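Local coordinates for protein phenylacetate-coenzyme A ligase (Bacteroides vulgatus, PDB 3LAX) that is a ligase of the AMP-binding enzyme family, of which this fragment is the small C-terminal domain, at residues L29-I35 with T47-S53. Sequence-based numbering, arbitrary orientation.
Sequences LGSDYLI and TVEVELS
Glu51 and Asp32 meet where two antiparallel strands of a beta hairpin, 32-40 and 43-52, run side by side. The hairpin supplies the two middle strands of a mixed four-stranded sheet, with 83-87 beside 43-52 and 102-104 beside 32-40. Glu51 N donates an almost straight bond to Asp32 O, 3.1 Å. Two residues on, Leu34 and Glu49 form a hydrogen-bonded pair, with Leu34 N 2.8 Å from Glu49 O and Glu49 N returning a bond to Leu34 O. Leu29 faces Leu52 but Tyr33 faces Val50, so the first strand has two extra residues between these pairs, a beta bulge. Beyond the corner at Ser31, Gly30 N bonds Glu51 O at 2.8 Å from above the carbonyl plane. The backbone N and O of Glu51 thus hold both sides of the bulge.

The Glu51 side chain can be followed outward. Its CB and CG both run past Asp32 O. With CG anti to the carbonyl carbon (chi1 -69°) and the chain extended beyond it, CD comes to 4.1 Å from Asp32 CB. OE1 takes a hydrogen from a water, which also donates to Asp32 OD2 and accepts from Asp32 N. OE1 also accepts a hydrogen bond from Gly90 N. OE2 accepts one from Leu92 N and forms a salt bridge with Lys94 NZ.

Tyr33, Ile35, Val48 and Val50 share one face. Tyr33 CB packs on Val50 CB, and Ile35 CG1 on Val48 CG2. Leu29, from beyond the corner, reaches Val50 roughly perpendicular to it, in the Val50 conformer used here. Leu23 of helix 16-24 covers Leu29 and Tyr33. On the other face, Leu34 and Glu49 lie alongside each other, and a second water joins Leu34 O to Glu49 OE1.

Asp32 OD2 and Glu51 OE1 are 4.3 Å apart. Their shared water, with Arg101 on Asp32 and Lys94 on Glu51, probably offsets the repulsion between two carboxylates.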
loop_
_atom_site.group_PDB
_atom_site.type_symbol
_atom_site.label_atom_id
_atom_site.label_comp_id
_atom_site.label_asym_id
_atom_site.label_seq_id
_atom_site.Cartn_x
_atom_site.Cartn_y
_atom_site.Cartn_z
ATOM N N LEU A 29 -10.669 6.634 -0.344
ATOM C CA LEU A 29 -9.644 6.144 -1.263
ATOM C C LEU A 29 -10.215 5.712 -2.608
ATOM O O LEU A 29 -11.359 5.263 -2.697
ATOM C CB LEU A 29 -8.900 4.946 -0.652
ATOM C CG LEU A 29 -8.218 5.153 0.698
ATOM C CD1 LEU A 29 -7.566 3.830 1.161
ATOM C CD2 LEU A 29 -7.182 6.272 0.633
ATOM N N GLY A 30 -9.404 5.819 -3.656
ATOM C CA GLY A 30 -9.730 5.192 -4.930
ATOM C C GLY A 30 -9.331 3.721 -4.894
ATOM O O GLY A 30 -8.781 3.249 -3.899
ATOM N N SER A 31 -9.577 3.003 -5.980
ATOM C CA SER A 31 -9.275 1.572 -6.015
ATOM C C SER A 31 -7.845 1.274 -6.442
ATOM O O SER A 31 -7.401 0.139 -6.353
ATOM C CB SER A 31 -10.215 0.864 -6.985
ATOM O OG SER A 31 -9.909 1.239 -8.312
ATOM N N ASP A 32 -7.120 2.279 -6.915
ATOM C CA ASP A 32 -5.763 2.046 -7.379
ATOM C C ASP A 32 -4.720 2.263 -6.309
ATOM O O ASP A 32 -4.722 3.278 -5.610
ATOM C CB ASP A 32 -5.462 2.896 -8.611
ATOM C CG ASP A 32 -6.329 2.506 -9.774
ATOM O OD1 ASP A 32 -6.104 1.399 -10.316
ATOM O OD2 ASP A 32 -7.261 3.270 -10.112
ATOM N N TYR A 33 -3.832 1.284 -6.188
ATOM C CA TYR A 33 -2.790 1.286 -5.188
ATOM C C TYR A 33 -1.563 0.623 -5.802
ATOM O O TYR A 33 -1.650 -0.068 -6.838
ATOM C CB TYR A 33 -3.241 0.500 -3.952
ATOM C CG TYR A 33 -3.435 -0.971 -4.249
ATOM C CD1 TYR A 33 -2.434 -1.883 -3.981
ATOM C CD2 TYR A 33 -4.614 -1.438 -4.813
ATOM C CE1 TYR A 33 -2.599 -3.235 -4.264
ATOM C CE2 TYR A 33 -4.796 -2.785 -5.093
ATOM C CZ TYR A 33 -3.779 -3.673 -4.822
ATOM O OH TYR A 33 -3.941 -5.017 -5.112
ATOM N N LEU A 34 -0.418 0.848 -5.180
ATOM C CA LEU A 34 0.820 0.238 -5.633
ATOM C C LEU A 34 1.667 -0.095 -4.427
ATOM O O LEU A 34 1.925 0.762 -3.592
ATOM C CB LEU A 34 1.584 1.203 -6.538
ATOM C CG LEU A 34 2.925 0.682 -7.052
ATOM C CD1 LEU A 34 2.724 -0.561 -7.910
ATOM C CD2 LEU A 34 3.651 1.778 -7.825
ATOM N N ILE A 35 2.067 -1.358 -4.326
ATOM C CA ILE A 35 2.914 -1.811 -3.245
ATOM C C ILE A 35 4.333 -1.861 -3.795
ATOM O O ILE A 35 4.596 -2.571 -4.765
ATOM C CB ILE A 35 2.510 -3.234 -2.799
ATOM C CG1 ILE A 35 1.050 -3.273 -2.317
ATOM C CG2 ILE A 35 3.444 -3.752 -1.731
ATOM C CD1 ILE A 35 0.465 -4.698 -2.255
ATOM N N THR A 47 6.371 -0.038 0.859
ATOM C CA THR A 47 5.572 1.179 0.781
ATOM C C THR A 47 4.254 0.832 0.103
ATOM O O THR A 47 4.232 0.101 -0.891
ATOM C CB THR A 47 6.298 2.279 -0.025
ATOM O OG1 THR A 47 7.534 2.601 0.622
ATOM C CG2 THR A 47 5.432 3.539 -0.118
ATOM N N VAL A 48 3.151 1.335 0.653
ATOM C CA VAL A 48 1.862 1.181 0.020
ATOM C C VAL A 48 1.354 2.574 -0.354
ATOM O O VAL A 48 0.967 3.353 0.516
ATOM C CB VAL A 48 0.849 0.450 0.934
ATOM C CG1 VAL A 48 -0.513 0.348 0.252
ATOM C CG2 VAL A 48 1.378 -0.943 1.320
ATOM N N GLU A 49 1.389 2.870 -1.645
ATOM C CA GLU A 49 0.807 4.105 -2.169
ATOM C C GLU A 49 -0.631 3.814 -2.568
ATOM O O GLU A 49 -0.928 2.780 -3.167
ATOM C CB GLU A 49 1.565 4.579 -3.402
ATOM C CG GLU A 49 2.926 5.168 -3.103
ATOM C CD GLU A 49 3.709 5.481 -4.359
ATOM O OE1 GLU A 49 4.015 4.546 -5.129
ATOM O OE2 GLU A 49 4.012 6.670 -4.585
ATOM N N VAL A 50 -1.539 4.715 -2.229
ATOM C CA VAL A 50 -2.921 4.554 -2.654
ATOM C C VAL A 50 -3.493 5.905 -3.032
ATOM O O VAL A 50 -3.242 6.917 -2.370
ATOM C CB VAL A 50 -3.804 3.834 -1.596
ATOM C CG1 VAL A 50 -3.723 4.527 -0.251
ATOM C CG2 VAL A 50 -5.250 3.729 -2.078
ATOM N N GLU A 51 -4.237 5.913 -4.128
ATOM C CA GLU A 51 -4.853 7.144 -4.596
ATOM C C GLU A 51 -6.002 7.556 -3.702
ATOM O O GLU A 51 -6.816 6.729 -3.267
ATOM C CB GLU A 51 -5.367 6.983 -6.022
ATOM C CG GLU A 51 -4.273 6.845 -7.029
ATOM C CD GLU A 51 -4.774 6.934 -8.463
ATOM O OE1 GLU A 51 -5.983 7.163 -8.673
ATOM O OE2 GLU A 51 -3.948 6.766 -9.384
ATOM N N LEU A 52 -6.087 8.860 -3.465
ATOM C CA LEU A 52 -7.249 9.422 -2.816
ATOM C C LEU A 52 -8.425 9.413 -3.773
ATOM O O LEU A 52 -8.253 9.491 -5.003
ATOM C CB LEU A 52 -6.958 10.855 -2.393
ATOM C CG LEU A 52 -5.915 10.996 -1.288
ATOM C CD1 LEU A 52 -5.457 12.448 -1.197
ATOM C CD2 LEU A 52 -6.478 10.516 0.048
ATOM N N SER A 53 -9.624 9.318 -3.214
ATOM C CA SER A 53 -10.832 9.520 -3.990
ATOM C C SER A 53 -10.894 10.982 -4.439
ATOM O O SER A 53 -10.419 11.870 -3.728
ATOM C CB SER A 53 -12.056 9.229 -3.128
ATOM O OG SER A 53 -13.225 9.636 -3.808
HETATM O O HOH W 1 -8.044 5.092 -8.118
HETATM O O HOH W 2 4.431 2.154 -3.818
#